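Local coordinates for protein putative glucoamylase (Bacteroides caccae ATCC 43185, PDB 4QT9) that is a putative glucoamylase with an alpha/alpha toroid fold, and probably hydrolyses glycosidic bonds in carbohydrate substrates, at residues Y354-Q357 and V358-H361; S20-A23 and L24-T27; S283-H286 and E287-L291. One frame throughout, in Å; residues are numbered along the deposited sequence.

Interaction 1: residues Y354-Q357 and V358-H361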
loop_
_atom_site.group_PDB
_atom_site.type_symbol
_atom_site.label_atom_id
_atom_site.label_comp_id
_atom_site.label_asym_id
_atom_site.label_seq_id
_atom_site.Cartn_x
_atom_site.Cartn_y
_atom_site.Cartn_z
ATOM N N TYR A 354 11.180 -16.125 -7.777
ATOM C CA TYR A 354 9.810 -16.629 -7.828
ATOM C C TYR A 354 8.857 -15.564 -8.352
ATOM O O TYR A 354 7.965 -15.881 -9.132
ATOM C CB TYR A 354 9.337 -17.129 -6.464
ATOM C CG TYR A 354 10.128 -18.291 -5.889
ATOM C CD1 TYR A 354 10.706 -19.247 -6.717
ATOM C CD2 TYR A 354 10.257 -18.456 -4.516
ATOM C CE1 TYR A 354 11.414 -20.327 -6.189
ATOM C CE2 TYR A 354 10.943 -19.535 -3.976
ATOM C CZ TYR A 354 11.522 -20.467 -4.813
ATOM O OH TYR A 354 12.182 -21.527 -4.248
ATOM N N SER A 355 9.064 -14.297 -7.963
ATOM C CA SER A 355 8.198 -13.224 -8.434
ATOM C C SER A 355 8.408 -12.945 -9.904
ATOM O O SER A 355 7.434 -12.660 -10.593
ATOM C CB SER A 355 8.420 -11.952 -7.629
ATOM O OG SER A 355 8.061 -12.166 -6.274
ATOM N N LEU A 356 9.665 -13.018 -10.392
ATOM C CA LEU A 356 9.950 -12.779 -11.809
ATOM C C LEU A 356 9.391 -13.926 -12.658
ATOM O O LEU A 356 9.024 -13.710 -13.813
ATOM C CB LEU A 356 11.449 -12.581 -12.040
ATOM C CG LEU A 356 11.962 -11.162 -11.806
ATOM C CD1 LEU A 356 13.461 -11.128 -11.682
ATOM C CD2 LEU A 356 11.531 -10.232 -12.922
ATOM N N GLN A 357 9.275 -15.132 -12.061
ATOM C CA GLN A 357 8.717 -16.330 -12.685
ATOM C C GLN A 357 7.248 -16.101 -13.006
ATOM O O GLN A 357 6.792 -16.398 -14.108
ATOM C CB GLN A 357 8.864 -17.523 -11.730
ATOM C CG GLN A 357 9.302 -18.784 -12.406
ATOM C CD GLN A 357 9.332 -19.944 -11.447
ATOM O OE1 GLN A 357 9.851 -19.846 -10.323
ATOM N NE2 GLN A 357 8.780 -21.078 -11.888
ATOM N N VAL A 358 6.517 -15.535 -12.040
ATOM C CA VAL A 358 5.097 -15.250 -12.207
ATOM C C VAL A 358 4.939 -14.078 -13.175
ATOM O O VAL A 358 4.074 -14.143 -14.063
ATOM C CB VAL A 358 4.436 -14.997 -10.830
ATOM C CG1 VAL A 358 2.987 -14.539 -10.970
ATOM C CG2 VAL A 358 4.511 -16.263 -9.988
HETATM N N MSE A 359 5.813 -13.048 -13.061
HETATM C CA MSE A 359 5.759 -11.879 -13.944
HETATM C C MSE A 359 5.928 -12.289 -15.413
HETATM O O MSE A 359 5.169 -11.834 -16.259
HETATM C CB MSE A 359 6.815 -10.845 -13.565
HETATM C CG MSE A 359 6.584 -9.496 -14.250
HETATM SE SE MSE A 359 8.065 -8.262 -13.948
HETATM C CE MSE A 359 8.128 -8.251 -12.061
ATOM N N ARG A 360 6.921 -13.145 -15.694
ATOM C CA ARG A 360 7.236 -13.682 -17.027
ATOM C C ARG A 360 6.042 -14.503 -17.578
ATOM O O ARG A 360 5.658 -14.318 -18.756
ATOM C CB ARG A 360 8.531 -14.532 -16.930
ATOM C CG ARG A 360 8.858 -15.487 -18.082
ATOM C CD ARG A 360 9.704 -14.857 -19.166
ATOM N NE ARG A 360 10.937 -14.258 -18.652
ATOM C CZ ARG A 360 11.516 -13.185 -19.180
ATOM N NH1 ARG A 360 10.982 -12.589 -20.240
ATOM N NH2 ARG A 360 12.630 -12.700 -18.653
ATOM N N HIS A 361 5.440 -15.366 -16.710
ATOM C CA HIS A 361 4.289 -16.223 -17.052
ATOM C C HIS A 361 3.031 -15.383 -17.316
ATOM O O HIS A 361 2.353 -15.626 -18.315
ATOM C CB HIS A 361 4.026 -17.245 -15.933
ATOM C CG HIS A 361 2.856 -18.148 -16.172
ATOM N ND1 HIS A 361 2.953 -19.252 -16.994
ATOM C CD2 HIS A 361 1.605 -18.094 -15.656
ATOM C CE1 HIS A 361 1.756 -19.817 -16.980
ATOM N NE2 HIS A 361 0.915 -19.158 -16.184
HETATM O O HOH W 1 11.585 -14.379 -15.549
#
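Two turns of helix 352-364 meet where Leu356 and Met359, three residues apart on its buried side, lie side by side and point the same way. Branch CD2 of Leu356 touches the terminal methyl CE of Met359, a selenomethionine, at 4.0 Å and lies 4.1 Å from its SE. Met359 starts with CG anti to the backbone N (chi1 -167°), runs straight on and bends only at chi3, which turns CE back toward the leucine. The backbone beneath is regular alpha helix: Met359 N donates to Ser355 O at 3.0 Å, and Arg360 N to Leu356 O at 2.9 Å. Within the alpha/alpha toroid this apolar pair belongs to a helix-helix interface, since both side chains also pack on helix 21-37, at Met25. Beyond the pair the chemistry turns polar. Leu356 O receives a second, weak bond from a water 3.2 Å away, and the same water accepts from Arg360 NE, bridging side chain and carbonyl. Bends at chi2 and chi3 carry the guanidinium of Arg360 away from this turn to a salt bridge with Asp21. On another flank Gln357 extends beyond CG and gives its NE2 to Asp312, while CG2 of Val358 rests 3.6 Å from Tyr354 O.

Interaction 2: residues S20-A23 and L24-T27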
loop_
_atom_site.group_PDB
_atom_site.type_symbol
_atom_site.label_atom_id
_atom_site.label_comp_id
_atom_site.label_asym_id
_atom_site.label_seq_id
_atom_site.Cartn_x
_atom_site.Cartn_y
_atom_site.Cartn_z
ATOM N N SER A 20 14.690 -9.929 -21.802
ATOM C CA SER A 20 15.404 -10.024 -20.526
ATOM C C SER A 20 14.504 -9.609 -19.355
ATOM O O SER A 20 13.481 -8.934 -19.556
ATOM C CB SER A 20 16.683 -9.183 -20.542
ATOM O OG SER A 20 16.449 -7.787 -20.453
ATOM N N ASP A 21 14.891 -10.023 -18.129
ATOM C CA ASP A 21 14.183 -9.670 -16.898
ATOM C C ASP A 21 14.122 -8.157 -16.763
ATOM O O ASP A 21 13.074 -7.628 -16.407
ATOM C CB ASP A 21 14.846 -10.307 -15.658
ATOM C CG ASP A 21 14.593 -11.803 -15.482
ATOM O OD1 ASP A 21 13.619 -12.329 -16.091
ATOM O OD2 ASP A 21 15.343 -12.444 -14.710
ATOM N N ASP A 22 15.219 -7.460 -17.117
ATOM C CA ASP A 22 15.278 -5.998 -17.074
ATOM C C ASP A 22 14.262 -5.396 -18.043
ATOM O O ASP A 22 13.460 -4.558 -17.633
ATOM C CB ASP A 22 16.694 -5.489 -17.365
ATOM C CG ASP A 22 17.316 -4.847 -16.142
ATOM O OD1 ASP A 22 17.068 -3.627 -15.911
ATOM O OD2 ASP A 22 18.001 -5.568 -15.379
ATOM N N ALA A 23 14.228 -5.909 -19.285
ATOM C CA ALA A 23 13.296 -5.496 -20.331
ATOM C C ALA A 23 11.830 -5.706 -19.893
ATOM O O ALA A 23 10.995 -4.823 -20.098
ATOM C CB ALA A 23 13.580 -6.285 -21.602
ATOM N N LEU A 24 11.522 -6.872 -19.306
ATOM C CA LEU A 24 10.186 -7.223 -18.830
ATOM C C LEU A 24 9.769 -6.284 -17.697
ATOM O O LEU A 24 8.643 -5.779 -17.696
ATOM C CB LEU A 24 10.170 -8.696 -18.367
ATOM C CG LEU A 24 8.961 -9.199 -17.552
ATOM C CD1 LEU A 24 7.688 -9.179 -18.386
ATOM C CD2 LEU A 24 9.216 -10.614 -17.034
HETATM N N MSE A 25 10.680 -6.032 -16.747
HETATM C CA MSE A 25 10.386 -5.138 -15.633
HETATM C C MSE A 25 10.136 -3.718 -16.121
HETATM O O MSE A 25 9.199 -3.075 -15.646
HETATM C CB MSE A 25 11.509 -5.156 -14.604
HETATM C CG MSE A 25 11.545 -6.452 -13.784
HETATM SE SE MSE A 25 12.821 -6.298 -12.335
HETATM C CE MSE A 25 14.509 -6.297 -13.346
ATOM N N ASP A 26 10.918 -3.256 -17.114
ATOM C CA ASP A 26 10.766 -1.919 -17.704
ATOM C C ASP A 26 9.353 -1.723 -18.282
ATOM O O ASP A 26 8.692 -0.723 -17.966
ATOM C CB ASP A 26 11.822 -1.680 -18.793
ATOM C CG ASP A 26 12.977 -0.795 -18.338
ATOM O OD1 ASP A 26 12.706 0.336 -17.824
ATOM O OD2 ASP A 26 14.153 -1.210 -18.520
ATOM N N THR A 27 8.881 -2.695 -19.097
ATOM C CA THR A 27 7.532 -2.693 -19.691
ATOM C C THR A 27 6.435 -2.683 -18.604
ATOM O O THR A 27 5.509 -1.885 -18.708
ATOM C CB THR A 27 7.354 -3.916 -20.614
ATOM O OG1 THR A 27 8.395 -3.901 -21.584
ATOM C CG2 THR A 27 5.986 -3.954 -21.295
#
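The peptide carbonyl of Ala23 is gripped from opposite faces of its plane, with Thr27 OG1 reaching the oxygen on one side at 3.1 Å and Thr27 N on the other at 3.2 Å. This is the N-terminal end of helix 21-37, opened by an N-cap: Ser20 OG accepts from Ala23 N at 3.1 Å, in a nearly straight bond (164°). The carboxylates of Asp22 and Asp26, one turn apart, are like charges, OD1 of Asp22 and OD2 of Asp26 standing 4.6 Å from each other. Arg406 of helix 392-406 forms a salt bridge with each through its NH2, which probably offsets their repulsion. Met25, a selenomethionine bent at chi3, curls back along the turn, and its CE comes 4.1 Å from Asp22 OD2. Asp21 and Asp22, in the first turn, would be expected to suit the helix dipole. At Thr27, OG1 sits beside the backbone N (chi1 -56°), a rotation that swings the hydroxyl back over the preceding turn; a valine in its place would probably leave Ala23 O with the backbone N-H as its one donor from this residue. Next along the chain from the capping bond, Leu24 N donates to Ser20 O at 2.9 Å.

Interaction 3: residues S283-H286 and E287-L291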
loop_
_atom_site.group_PDB
_atom_site.type_symbol
_atom_site.label_atom_id
_atom_site.label_comp_id
_atom_site.label_asym_id
_atom_site.label_seq_id
_atom_site.Cartn_x
_atom_site.Cartn_y
_atom_site.Cartn_z
ATOM N N SER A 283 13.907 -9.858 12.332
ATOM C CA SER A 283 14.046 -9.464 10.921
ATOM C C SER A 283 12.685 -9.378 10.229
ATOM O O SER A 283 12.086 -10.416 9.909
ATOM C CB SER A 283 14.942 -10.450 10.154
ATOM O OG SER A 283 15.005 -10.124 8.769
ATOM N N TYR A 284 12.217 -8.146 9.953
ATOM C CA TYR A 284 10.960 -7.929 9.227
ATOM C C TYR A 284 11.105 -8.442 7.781
ATOM O O TYR A 284 10.147 -9.006 7.229
ATOM C CB TYR A 284 10.517 -6.453 9.316
ATOM C CG TYR A 284 9.882 -6.171 10.665
ATOM C CD1 TYR A 284 8.573 -6.565 10.936
ATOM C CD2 TYR A 284 10.623 -5.623 11.706
ATOM C CE1 TYR A 284 8.002 -6.373 12.192
ATOM C CE2 TYR A 284 10.059 -5.416 12.966
ATOM C CZ TYR A 284 8.742 -5.780 13.199
ATOM O OH TYR A 284 8.170 -5.618 14.443
ATOM N N PHE A 285 12.339 -8.391 7.225
ATOM C CA PHE A 285 12.589 -8.936 5.878
ATOM C C PHE A 285 12.282 -10.452 5.803
ATOM O O PHE A 285 11.600 -10.899 4.874
ATOM C CB PHE A 285 14.051 -8.693 5.431
ATOM C CG PHE A 285 14.311 -9.175 4.020
ATOM C CD1 PHE A 285 13.989 -8.378 2.927
ATOM C CD2 PHE A 285 14.803 -10.458 3.784
ATOM C CE1 PHE A 285 14.197 -8.838 1.622
ATOM C CE2 PHE A 285 14.991 -10.922 2.484
ATOM C CZ PHE A 285 14.702 -10.105 1.409
ATOM N N HIS A 286 12.823 -11.229 6.770
ATOM C CA HIS A 286 12.641 -12.672 6.778
ATOM C C HIS A 286 11.210 -13.048 7.149
ATOM O O HIS A 286 10.705 -14.009 6.599
ATOM C CB HIS A 286 13.679 -13.350 7.674
ATOM C CG HIS A 286 15.049 -13.296 7.075
ATOM N ND1 HIS A 286 15.985 -12.379 7.503
ATOM C CD2 HIS A 286 15.561 -13.987 6.031
ATOM C CE1 HIS A 286 17.052 -12.575 6.750
ATOM N NE2 HIS A 286 16.845 -13.535 5.851
ATOM N N GLU A 287 10.521 -12.252 7.977
ATOM C CA GLU A 287 9.119 -12.526 8.313
ATOM C C GLU A 287 8.232 -12.400 7.074
ATOM O O GLU A 287 7.444 -13.299 6.784
ATOM C CB GLU A 287 8.610 -11.590 9.445
ATOM C CG GLU A 287 7.175 -11.876 9.884
ATOM C CD GLU A 287 6.871 -13.247 10.477
ATOM O OE1 GLU A 287 7.816 -14.005 10.802
ATOM O OE2 GLU A 287 5.671 -13.538 10.672
HETATM N N MSE A 288 8.417 -11.323 6.319
HETATM C CA MSE A 288 7.645 -11.011 5.110
HETATM C C MSE A 288 8.014 -11.921 3.945
HETATM O O MSE A 288 7.142 -12.233 3.122
HETATM C CB MSE A 288 7.786 -9.529 4.737
HETATM C CG MSE A 288 7.207 -8.574 5.801
HETATM SE SE MSE A 288 5.553 -9.198 6.749
HETATM C CE MSE A 288 6.099 -8.618 8.603
ATOM N N ARG A 289 9.291 -12.361 3.882
ATOM C CA ARG A 289 9.736 -13.315 2.872
ATOM C C ARG A 289 9.024 -14.647 3.152
ATOM O O ARG A 289 8.506 -15.265 2.227
ATOM C CB ARG A 289 11.269 -13.473 2.881
ATOM C CG ARG A 289 11.796 -14.527 1.905
ATOM C CD ARG A 289 13.302 -14.664 1.949
ATOM N NE ARG A 289 13.740 -15.931 1.351
ATOM C CZ ARG A 289 14.029 -16.100 0.063
ATOM N NH1 ARG A 289 13.921 -15.085 -0.789
ATOM N NH2 ARG A 289 14.424 -17.284 -0.385
ATOM N N ASN A 290 8.933 -15.041 4.445
ATOM C CA ASN A 290 8.266 -16.287 4.832
ATOM C C ASN A 290 6.781 -16.234 4.562
ATOM O O ASN A 290 6.224 -17.238 4.143
ATOM C CB ASN A 290 8.535 -16.638 6.288
ATOM C CG ASN A 290 9.846 -17.330 6.428
ATOM O OD1 ASN A 290 10.600 -17.469 5.454
ATOM N ND2 ASN A 290 10.139 -17.793 7.628
ATOM N N LEU A 291 6.152 -15.070 4.764
ATOM C CA LEU A 291 4.725 -14.905 4.481
ATOM C C LEU A 291 4.481 -15.049 2.956
ATOM O O LEU A 291 3.468 -15.624 2.551
ATOM C CB LEU A 291 4.183 -13.575 5.036
ATOM C CG LEU A 291 2.682 -13.369 4.937
ATOM C CD1 LEU A 291 1.901 -14.414 5.760
ATOM C CD2 LEU A 291 2.300 -11.962 5.354
#
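Tyr284 and Met288 form the buried, closely fitted part of this first turn of helix 284-301: the selenomethionine methyl CE meets the ring edge, in plane, 4.0 Å from Tyr284 CD1. The two side chains run the same way, and bends at chi2 (-36°) and chi3 fold the Met288 chain back toward the ring, with its CG only 3.3 Å from Tyr284 O. On the more open side, His286 is exposed and Phe285 and Arg289 only partly covered. There Arg289 passes at a slant beside Phe285, CD lying 4.1 Å from CE2; the guanidinium plane is just 12° from that of the ring, but the group lies beyond it and CD makes the contact, while NH1 hydrogen-bonds to Tyr350 O. In the one of two His286 conformers described here, Phe285 CD2 sits over the centre of one imidazole face, and Ser283 OG shares a hydrogen bond of 2.8 Å with His286 ND1. As N-cap, that OG accepts from His286 N at 3.2 Å. The buried acid Glu287 is satisfied by Tyr253 OH and His250 N. Asn290 ND2 reaches Glu248 O, and the helix lies against strand 247-251, Glu287 and Asn290 on Leu249, Met288 on Leu251.

In the fold
Interactions 1 and 2 belong to one interface, the packing of helix 352-364 on helix 21-37. Their centres lie 11 Å apart, and they touch directly, through the Arg360-Asp21 salt bridge and through Leu24 CD2, 3.7 Å from Arg360 CA. Interaction 3 touches neither, though its nearest atoms come within about 5 Å of interaction 1 and about 14 Å of interaction 2; it leans on a strand instead of a helix. In interaction 1 four touching residues are buried and none exposed, whereas interaction 2, with two buried and two exposed, is the most superficial. Capping marks interactions 2 and 3, both at helix starts, whereas interaction 1 lies mid-helix. Acidic groups dominate the outer side of interaction 2, aromatic rings that of interaction 3.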